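Local structure of HOBA (Helicobacter pylori, 2UVP) at residues K81-L86 with V179-V184. The protein is required for the initiation of DNA replication and increases the binding of the initiator DnaA to the oriC region. Numbering follows the deposited sequence.
Sequences KERPLL and VLYNKV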
ATOM      1  N   LYS C  81      -3.038 -23.411  -6.822  1.00 26.62           N
ATOM      2  CA  LYS C  81      -3.445 -24.745  -7.258  1.00 27.28           C
ATOM      3  C   LYS C  81      -2.197 -25.528  -7.696  1.00 25.99           C
ATOM      4  O   LYS C  81      -1.302 -25.745  -6.882  1.00 26.12           O
ATOM      5  CB  LYS C  81      -4.546 -24.670  -8.335  1.00 27.21           C
ATOM      6  CG  LYS C  81      -5.879 -24.083  -7.810  1.00 29.77           C
ATOM      7  CD  LYS C  81      -6.889 -23.812  -8.931  1.00 29.95           C
ATOM      8  CE  LYS C  81      -7.708 -25.046  -9.288  1.00 35.80           C
ATOM      9  NZ  LYS C  81      -8.895 -24.708 -10.152  1.00 38.39           N
ATOM     10  N   GLU C  82      -2.106 -25.919  -8.962  1.00 25.62           N
ATOM     11  CA  GLU C  82      -0.953 -26.694  -9.423  1.00 25.40           C
ATOM     12  C   GLU C  82       0.124 -25.829 -10.070  1.00 23.67           C
ATOM     13  O   GLU C  82       1.143 -26.342 -10.522  1.00 23.95           O
ATOM     14  CB  GLU C  82      -1.392 -27.773 -10.417  1.00 26.67           C
ATOM     15  CG  GLU C  82      -0.826 -29.138 -10.097  1.00 30.75           C
ATOM     16  CD  GLU C  82      -1.121 -29.542  -8.673  1.00 34.66           C
ATOM     17  OE1 GLU C  82      -2.316 -29.597  -8.304  1.00 39.31           O
ATOM     18  OE2 GLU C  82      -0.154 -29.772  -7.915  1.00 36.83           O
ATOM     19  N   ARG C  83      -0.109 -24.518 -10.124  1.00 22.02           N
ATOM     20  CA  ARG C  83       0.795 -23.605 -10.836  1.00 20.16           C
ATOM     21  C   ARG C  83       2.126 -23.441 -10.112  1.00 18.70           C
ATOM     22  O   ARG C  83       2.167 -23.531  -8.875  1.00 17.91           O
ATOM     23  CB  ARG C  83       0.179 -22.211 -10.931  1.00 19.39           C
ATOM     24  CG  ARG C  83      -1.139 -22.108 -11.677  1.00 20.97           C
ATOM     25  CD  ARG C  83      -1.830 -20.783 -11.322  1.00 20.69           C
ATOM     26  NE  ARG C  83      -1.075 -19.622 -11.808  1.00 21.19           N
ATOM     27  CZ  ARG C  83      -1.384 -18.946 -12.913  1.00 21.11           C
ATOM     28  NH1 ARG C  83      -2.430 -19.318 -13.649  1.00 21.35           N
ATOM     29  NH2 ARG C  83      -0.657 -17.901 -13.280  1.00 17.26           N
ATOM     30  N   PRO C  84       3.189 -23.118 -10.868  1.00 17.83           N
ATOM     31  CA  PRO C  84       4.466 -22.745 -10.235  1.00 17.11           C
ATOM     32  C   PRO C  84       4.317 -21.373  -9.563  1.00 15.59           C
ATOM     33  O   PRO C  84       3.375 -20.624  -9.882  1.00 15.90           O
ATOM     34  CB  PRO C  84       5.425 -22.626 -11.422  1.00 17.98           C
ATOM     35  CG  PRO C  84       4.535 -22.289 -12.573  1.00 18.76           C
ATOM     36  CD  PRO C  84       3.249 -22.995 -12.340  1.00 17.47           C
ATOM     37  N   LEU C  85       5.221 -21.053  -8.640  1.00 13.92           N
ATOM     38  CA  LEU C  85       5.250 -19.719  -8.064  1.00 13.37           C
ATOM     39  C   LEU C  85       6.215 -18.930  -8.943  1.00 12.89           C
ATOM     40  O   LEU C  85       7.428 -19.143  -8.887  1.00 12.85           O
ATOM     41  CB  LEU C  85       5.746 -19.779  -6.621  1.00 12.60           C
ATOM     42  CG  LEU C  85       5.921 -18.432  -5.922  1.00 12.76           C
ATOM     43  CD1 LEU C  85       4.631 -17.673  -5.681  1.00 12.48           C
ATOM     44  CD2 LEU C  85       6.690 -18.634  -4.624  1.00 16.03           C
ATOM     45  N   LEU C  86       5.675 -18.016  -9.755  1.00 12.38           N
ATOM     46  CA  LEU C  86       6.469 -17.331 -10.753  1.00 12.11           C
ATOM     47  C   LEU C  86       7.288 -16.199 -10.148  1.00 12.28           C
ATOM     48  O   LEU C  86       6.819 -15.510  -9.235  1.00 12.13           O
ATOM     49  CB  LEU C  86       5.564 -16.772 -11.851  1.00 11.31           C
ATOM     50  CG  LEU C  86       4.859 -17.846 -12.693  1.00 11.35           C
ATOM     51  CD1 LEU C  86       3.814 -17.169 -13.619  1.00 11.17           C
ATOM     52  CD2 LEU C  86       5.879 -18.630 -13.518  1.00 11.99           C
ATOM     53  N   VAL C 179       3.523 -22.747 -23.258  1.00 13.98           N
ATOM     54  CA  VAL C 179       4.857 -23.298 -23.357  1.00 14.32           C
ATOM     55  C   VAL C 179       5.290 -24.025 -22.089  1.00 14.61           C
ATOM     56  O   VAL C 179       5.875 -25.120 -22.199  1.00 14.95           O
ATOM     57  CB  VAL C 179       5.988 -22.392 -24.025  1.00 16.48           C
ATOM     58  CG1 VAL C 179       5.498 -21.133 -24.724  1.00 14.83           C
ATOM     59  CG2 VAL C 179       7.296 -22.319 -23.255  1.00 14.66           C
ATOM     60  N   LEU C 180       5.004 -23.459 -20.913  1.00 13.18           N
ATOM     61  CA  LEU C 180       5.418 -24.135 -19.657  1.00 13.69           C
ATOM     62  C   LEU C 180       4.875 -25.547 -19.543  1.00 14.42           C
ATOM     63  O   LEU C 180       5.557 -26.423 -18.977  1.00 14.96           O
ATOM     64  CB  LEU C 180       5.018 -23.365 -18.390  1.00 13.61           C
ATOM     65  CG  LEU C 180       5.586 -21.960 -18.204  1.00 13.57           C
ATOM     66  CD1 LEU C 180       5.252 -21.401 -16.800  1.00 14.30           C
ATOM     67  CD2 LEU C 180       7.123 -21.932 -18.520  1.00 15.29           C
ATOM     68  N   TYR C 181       3.660 -25.750 -20.049  1.00 14.60           N
ATOM     69  CA  TYR C 181       2.956 -27.034 -19.922  1.00 15.94           C
ATOM     70  C   TYR C 181       3.171 -27.938 -21.152  1.00 15.45           C
ATOM     71  O   TYR C 181       2.469 -28.949 -21.336  1.00 16.24           O
ATOM     72  CB  TYR C 181       1.472 -26.800 -19.631  1.00 16.43           C
ATOM     73  CG  TYR C 181       1.164 -26.272 -18.234  1.00 16.70           C
ATOM     74  CD1 TYR C 181       2.138 -26.266 -17.222  1.00 17.77           C
ATOM     75  CD2 TYR C 181      -0.114 -25.811 -17.915  1.00 19.20           C
ATOM     76  CE1 TYR C 181       1.841 -25.782 -15.937  1.00 19.96           C
ATOM     77  CE2 TYR C 181      -0.417 -25.332 -16.636  1.00 20.10           C
ATOM     78  CZ  TYR C 181       0.564 -25.320 -15.662  1.00 19.06           C
ATOM     79  OH  TYR C 181       0.257 -24.850 -14.401  1.00 22.38           O
ATOM     80  N   ASN C 182       4.166 -27.600 -21.968  1.00 15.36           N
ATOM     81  CA  ASN C 182       4.541 -28.387 -23.157  1.00 16.23           C
ATOM     82  C   ASN C 182       3.371 -28.568 -24.159  1.00 17.77           C
ATOM     83  O   ASN C 182       3.280 -29.582 -24.856  1.00 18.06           O
ATOM     84  CB  ASN C 182       5.139 -29.768 -22.733  1.00 15.74           C
ATOM     85  CG  ASN C 182       6.641 -29.727 -22.427  1.00 15.12           C
ATOM     86  OD1 ASN C 182       7.176 -30.662 -21.810  1.00 15.81           O
ATOM     87  ND2 ASN C 182       7.329 -28.699 -22.883  1.00 11.37           N
ATOM     88  N   LYS C 183       2.485 -27.576 -24.253  1.00 17.91           N
ATOM     89  CA  LYS C 183       1.412 -27.633 -25.262  1.00 20.65           C
ATOM     90  C   LYS C 183       1.914 -27.140 -26.603  1.00 20.49           C
ATOM     91  O   LYS C 183       1.393 -27.534 -27.664  1.00 21.05           O
ATOM     92  CB  LYS C 183       0.201 -26.788 -24.840  1.00 19.92           C
ATOM     93  CG  LYS C 183      -0.560 -27.313 -23.650  1.00 24.66           C
ATOM     94  CD  LYS C 183      -1.773 -26.441 -23.327  1.00 24.14           C
ATOM     95  CE  LYS C 183      -2.962 -26.701 -24.303  1.00 31.25           C
ATOM     96  NZ  LYS C 183      -4.232 -25.962 -23.921  1.00 31.04           N
ATOM     97  N   VAL C 184       2.901 -26.242 -26.561  1.00 20.79           N
ATOM     98  CA  VAL C 184       3.484 -25.687 -27.769  1.00 22.42           C
ATOM     99  C   VAL C 184       4.994 -25.595 -27.616  1.00 24.23           C
ATOM    100  O   VAL C 184       5.517 -25.526 -26.495  1.00 23.26           O
ATOM    101  CB  VAL C 184       2.886 -24.293 -28.153  1.00 22.55           C
ATOM    102  CG1 VAL C 184       1.356 -24.311 -28.081  1.00 20.49           C
ATOM    103  CG2 VAL C 184       3.453 -23.171 -27.282  1.00 22.32           C
TER
HETATM  104  O   HOH W   1       2.071 -26.388 -12.843  1.00 31.67           O
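Tyr181 reaches across from the end of helix 161-180 and sets its hydroxyl against the CA of Arg83 and the ring of Pro84, in the loop before strand 88-90. Its CG sits beside the backbone N, anti to the carbonyl carbon (chi1 -71°), and that torsion sends the ring out to the loop although the backbones stay well apart. OH comes closest to Arg83 CA, at 3.8 Å, and lies 4.1 Å from Pro84 CD, so the phenol meets carbon with its oxygen end. A water lies 2.8 Å from Tyr181 OH and donates a short bond of 2.5 Å to Glu82 O. The Arg83 side chain crosses the tyrosine at about a right angle, with guanidinium and ring planes 76° apart; it does not stack on the ring, and its NH2 bonds instead to Leu75 O. Phe177, one turn back on the helix, meets the Tyr181 ring edge-to-face and is also touched by Arg83 and Pro84.

One residue earlier, Leu180 starts its side chain toward the loop. A single methyl, CD1, does the touching: it is 4.4 Å from Pro84 CG and 4.3 Å from CD2 of the buried Leu86. Leu51 of helix 39-51 packs on Leu180 too.

Just beyond, the helix closes in a Schellman motif with Asn182, at positive phi, as C-prime residue: Lys183 N bonds to Ser178 O, and Asn182 N to Val179 O at 3.0 Å. Asn182 is also a calcium ligand in a structure of this protein; whether the ions are physiological is not known. Between loop and helix end the chemistry is divided: loose apolar touches on the Leu86 side, and at the exposed tyrosine a link to the Glu82 carbonyl made through water.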